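Local coordinates for transcriptional activator PlcR protein (Bacillus thuringiensis, PDB 3U3W) that regulates transcription of virulence genes as a quorum-sensing activator, binding DNA through a helix-turn-helix domain when the signal peptide PapR is bound, at residues Pro109-Trp117 with Leu146-Ile157. Sequence-based numbering, arbitrary orientation. Where two conformers were deposited one is given.
Sequences PEFQQFLQW and LTGIDVYQNLYI
With CG anti to the backbone N (chi1 164°) and the chain extended beyond it, Glu110 reaches from helix 109-125 to the loop before helix 153-167; Gln153, likewise extended (chi1 -171°), reaches back. Both carboxylate oxygens of Glu110 take backbone N-H groups from above the carboxylate plane: OE1 from Ile149 N at 2.8 Å, OE2 from Asp150 N at 3.1 Å. Two nearly straight bonds thus fix the rotation of the carboxylate, and Gly148 CA packs against OE1. The Gln153 side chain is a knob among Glu110, Gln113, Phe114 and Trp117. Its NE2 gives both hydrogens, one to Gln113 OE1 at 2.7 Å, on a lone pair in the carbonyl plane, the other to the Glu110 backbone O at 3.1 Å, which also accepts from Phe114 N. A water donates to both Gln153 OE1 and Glu110 OE2. Further toward the C-terminal ends of the two segments, Ile157 CG1 lies over the face of the Trp117 five-membered ring, a CH-pi contact, while Trp117 CH2 meets Tyr156 CB at 3.4 Å. Trp117 also packs on the backbone of the bound peptide. Asp150 OD1 caps Tyr152 N; OD2 forms a salt bridge with Lys79. Segments 109-117 and 153-157 run nearly parallel, their axes at 15°; helix 131-143, which links them in sequence, packs against Trp117 and Ile157, as in the tetratricopeptide-like C-terminal domain of RNPP regulators.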
loop_
_atom_site.group_PDB
_atom_site.type_symbol
_atom_site.label_atom_id
_atom_site.label_comp_id
_atom_site.label_asym_id
_atom_site.label_seq_id
_atom_site.Cartn_x
_atom_site.Cartn_y
_atom_site.Cartn_z
ATOM N N PRO A 109 -0.346 24.074 5.125
ATOM C CA PRO A 109 1.113 23.927 5.246
ATOM C C PRO A 109 1.664 22.618 4.664
ATOM O O PRO A 109 2.614 22.686 3.877
ATOM C CB PRO A 109 1.359 24.007 6.758
ATOM C CG PRO A 109 0.216 24.836 7.271
ATOM C CD PRO A 109 -0.975 24.483 6.393
ATOM N N GLU A 110 1.082 21.471 5.026
ATOM C CA GLU A 110 1.577 20.181 4.550
ATOM C C GLU A 110 1.498 20.047 3.032
ATOM O O GLU A 110 2.433 19.544 2.406
ATOM C CB GLU A 110 0.854 19.004 5.225
ATOM C CG GLU A 110 1.047 17.665 4.509
ATOM C CD GLU A 110 0.233 16.511 5.113
ATOM O OE1 GLU A 110 -0.578 16.726 6.045
ATOM O OE2 GLU A 110 0.407 15.368 4.638
ATOM N N PHE A 111 0.386 20.483 2.439
ATOM C CA PHE A 111 0.251 20.417 0.983
ATOM C C PHE A 111 1.190 21.437 0.327
ATOM O O PHE A 111 1.806 21.142 -0.695
ATOM C CB PHE A 111 -1.204 20.609 0.520
ATOM C CG PHE A 111 -1.414 20.387 -0.975
ATOM C CD1 PHE A 111 -1.100 19.170 -1.569
ATOM C CD2 PHE A 111 -1.946 21.391 -1.778
ATOM C CE1 PHE A 111 -1.304 18.958 -2.945
ATOM C CE2 PHE A 111 -2.148 21.189 -3.153
ATOM C CZ PHE A 111 -1.825 19.973 -3.729
ATOM N N GLN A 112 1.309 22.627 0.914
ATOM C CA GLN A 112 2.230 23.626 0.375
ATOM C C GLN A 112 3.663 23.101 0.427
ATOM O O GLN A 112 4.425 23.284 -0.521
ATOM C CB GLN A 112 2.105 24.974 1.098
ATOM C CG GLN A 112 0.739 25.647 0.936
ATOM C CD GLN A 112 0.749 26.837 -0.021
ATOM O OE1 GLN A 112 0.472 26.695 -1.212
ATOM N NE2 GLN A 112 1.050 28.022 0.508
ATOM N N GLN A 113 4.021 22.433 1.521
ATOM C CA GLN A 113 5.348 21.845 1.640
ATOM C C GLN A 113 5.618 20.795 0.571
ATOM O O GLN A 113 6.711 20.741 0.008
ATOM C CB GLN A 113 5.551 21.245 3.017
ATOM C CG GLN A 113 6.989 20.906 3.292
ATOM C CD GLN A 113 7.123 20.034 4.501
ATOM O OE1 GLN A 113 6.464 19.008 4.589
ATOM N NE2 GLN A 113 7.955 20.439 5.456
ATOM N N PHE A 114 4.618 19.965 0.296
ATOM C CA PHE A 114 4.723 18.977 -0.760
ATOM C C PHE A 114 4.964 19.645 -2.132
ATOM O O PHE A 114 5.834 19.228 -2.893
ATOM C CB PHE A 114 3.460 18.106 -0.808
ATOM C CG PHE A 114 3.386 17.245 -2.028
ATOM C CD1 PHE A 114 3.981 15.996 -2.040
ATOM C CD2 PHE A 114 2.790 17.714 -3.182
ATOM C CE1 PHE A 114 3.940 15.209 -3.174
ATOM C CE2 PHE A 114 2.746 16.938 -4.327
ATOM C CZ PHE A 114 3.324 15.683 -4.329
ATOM N N LEU A 115 4.193 20.686 -2.444
ATOM C CA LEU A 115 4.371 21.428 -3.700
ATOM C C LEU A 115 5.785 22.018 -3.848
ATOM O O LEU A 115 6.430 21.874 -4.885
ATOM C CB LEU A 115 3.339 22.549 -3.805
ATOM C CG LEU A 115 1.849 22.198 -3.756
ATOM C CD1 LEU A 115 1.046 23.479 -3.582
ATOM C CD2 LEU A 115 1.396 21.392 -4.991
ATOM N N GLN A 116 6.242 22.688 -2.797
ATOM C CA GLN A 116 7.556 23.319 -2.772
ATOM C C GLN A 116 8.694 22.309 -2.921
ATOM O O GLN A 116 9.589 22.507 -3.745
ATOM C CB GLN A 116 7.731 24.151 -1.492
ATOM C CG GLN A 116 6.764 25.334 -1.413
ATOM C CD GLN A 116 7.149 26.359 -0.360
ATOM O OE1 GLN A 116 7.064 26.096 0.843
ATOM N NE2 GLN A 116 7.577 27.537 -0.809
ATOM N N TRP A 117 8.649 21.237 -2.124
ATOM C CA TRP A 117 9.571 20.112 -2.278
ATOM C C TRP A 117 9.635 19.689 -3.746
ATOM O O TRP A 117 10.710 19.699 -4.347
ATOM C CB TRP A 117 9.174 18.947 -1.337
ATOM C CG TRP A 117 9.636 17.571 -1.740
ATOM C CD1 TRP A 117 10.837 17.227 -2.301
ATOM C CD2 TRP A 117 8.886 16.349 -1.631
ATOM N NE1 TRP A 117 10.880 15.865 -2.540
ATOM C CE2 TRP A 117 9.693 15.311 -2.143
ATOM C CE3 TRP A 117 7.614 16.036 -1.148
ATOM C CZ2 TRP A 117 9.261 13.992 -2.193
ATOM C CZ3 TRP A 117 7.194 14.715 -1.189
ATOM C CH2 TRP A 117 8.013 13.716 -1.714
ATOM N N LEU A 146 7.397 20.489 10.268
ATOM C CA LEU A 146 5.986 20.320 9.969
ATOM C C LEU A 146 5.501 18.949 10.422
ATOM O O LEU A 146 6.156 17.934 10.171
ATOM C CB LEU A 146 5.733 20.511 8.473
ATOM C CG LEU A 146 4.372 21.061 8.056
ATOM C CD1 LEU A 146 3.897 22.092 9.061
ATOM C CD2 LEU A 146 4.476 21.677 6.672
ATOM N N THR A 147 4.354 18.939 11.098
ATOM C CA THR A 147 3.733 17.712 11.589
ATOM C C THR A 147 3.067 16.943 10.444
ATOM O O THR A 147 3.725 16.176 9.739
ATOM C CB THR A 147 2.700 18.024 12.701
ATOM O OG1 THR A 147 1.644 18.845 12.175
ATOM C CG2 THR A 147 3.377 18.748 13.877
ATOM N N GLY A 148 1.764 17.147 10.268
ATOM C CA GLY A 148 1.052 16.614 9.116
ATOM C C GLY A 148 0.498 15.190 9.173
ATOM O O GLY A 148 0.837 14.383 10.039
ATOM N N ILE A 149 -0.359 14.887 8.209
ATOM C CA ILE A 149 -0.966 13.572 8.071
ATOM C C ILE A 149 0.049 12.540 7.586
ATOM O O ILE A 149 0.190 11.466 8.186
ATOM C CB ILE A 149 -2.153 13.616 7.074
ATOM C CG1 ILE A 149 -3.216 14.620 7.537
ATOM C CG2 ILE A 149 -2.760 12.223 6.886
ATOM C CD1 ILE A 149 -3.905 14.221 8.816
ATOM N N ASP A 150 0.741 12.864 6.491
ATOM C CA ASP A 150 1.755 11.980 5.914
ATOM C C ASP A 150 3.019 12.057 6.759
ATOM O O ASP A 150 3.766 13.026 6.672
ATOM C CB ASP A 150 2.037 12.378 4.458
ATOM C CG ASP A 150 2.977 11.405 3.733
ATOM O OD1 ASP A 150 3.694 10.611 4.387
ATOM O OD2 ASP A 150 3.016 11.462 2.486
ATOM N N VAL A 151 3.247 11.039 7.591
ATOM C CA VAL A 151 4.375 11.070 8.523
ATOM C C VAL A 151 5.742 10.920 7.840
ATOM O O VAL A 151 6.757 11.129 8.474
ATOM C CB VAL A 151 4.234 10.025 9.689
ATOM C CG1 VAL A 151 2.898 10.164 10.379
ATOM C CG2 VAL A 151 4.439 8.589 9.199
ATOM N N TYR A 152 5.761 10.573 6.553
ATOM C CA TYR A 152 7.020 10.284 5.855
ATOM C C TYR A 152 7.572 11.437 5.021
ATOM O O TYR A 152 8.657 11.308 4.449
ATOM C CB TYR A 152 6.863 9.060 4.946
ATOM C CG TYR A 152 6.481 7.819 5.701
ATOM C CD1 TYR A 152 7.444 7.033 6.320
ATOM C CD2 TYR A 152 5.149 7.435 5.806
ATOM C CE1 TYR A 152 7.089 5.896 7.026
ATOM C CE2 TYR A 152 4.789 6.308 6.504
ATOM C CZ TYR A 152 5.760 5.539 7.116
ATOM O OH TYR A 152 5.389 4.408 7.816
ATOM N N GLN A 153 6.829 12.542 4.941
ATOM C CA GLN A 153 7.179 13.653 4.051
ATOM C C GLN A 153 8.580 14.262 4.290
ATOM O O GLN A 153 9.324 14.468 3.342
ATOM C CB GLN A 153 6.104 14.734 4.100
ATOM C CG GLN A 153 6.282 15.809 3.058
ATOM C CD GLN A 153 4.962 16.437 2.642
ATOM O OE1 GLN A 153 4.218 15.874 1.829
ATOM N NE2 GLN A 153 4.663 17.606 3.202
ATOM N N ASN A 154 8.930 14.540 5.546
ATOM C CA ASN A 154 10.288 14.962 5.882
ATOM C C ASN A 154 11.370 13.974 5.430
ATOM O O ASN A 154 12.453 14.389 5.001
ATOM C CB ASN A 154 10.437 15.222 7.388
ATOM C CG ASN A 154 9.643 16.404 7.849
ATOM O OD1 ASN A 154 9.317 17.288 7.067
ATOM N ND2 ASN A 154 9.314 16.427 9.132
ATOM N N LEU A 155 11.093 12.677 5.556
ATOM C CA LEU A 155 12.043 11.666 5.107
ATOM C C LEU A 155 12.203 11.735 3.591
ATOM O O LEU A 155 13.308 11.609 3.071
ATOM C CB LEU A 155 11.646 10.260 5.584
ATOM C CG LEU A 155 11.645 10.111 7.114
ATOM C CD1 LEU A 155 11.343 8.696 7.544
ATOM C CD2 LEU A 155 12.967 10.555 7.706
ATOM N N TYR A 156 11.103 11.978 2.887
ATOM C CA TYR A 156 11.164 12.119 1.437
ATOM C C TYR A 156 12.041 13.318 1.029
ATOM O O TYR A 156 12.811 13.251 0.070
ATOM C CB TYR A 156 9.769 12.289 0.858
ATOM C CG TYR A 156 8.810 11.153 1.143
ATOM C CD1 TYR A 156 9.274 9.880 1.428
ATOM C CD2 TYR A 156 7.426 11.362 1.113
ATOM C CE1 TYR A 156 8.385 8.830 1.685
ATOM C CE2 TYR A 156 6.541 10.342 1.366
ATOM C CZ TYR A 156 7.023 9.068 1.652
ATOM O OH TYR A 156 6.152 8.031 1.906
ATOM N N ILE A 157 11.919 14.409 1.775
ATOM C CA ILE A 157 12.746 15.590 1.559
ATOM C C ILE A 157 14.239 15.303 1.870
ATOM O O ILE A 157 15.136 15.699 1.113
ATOM C CB ILE A 157 12.175 16.802 2.350
ATOM C CG1 ILE A 157 10.801 17.186 1.779
ATOM C CG2 ILE A 157 13.117 18.013 2.282
ATOM C CD1 ILE A 157 9.996 18.134 2.651
HETATM O O HOH W 1 1.401 15.396 1.903
HETATM O O HOH W 2 9.197 19.887 8.127
HETATM O O HOH W 3 5.955 17.054 6.807
#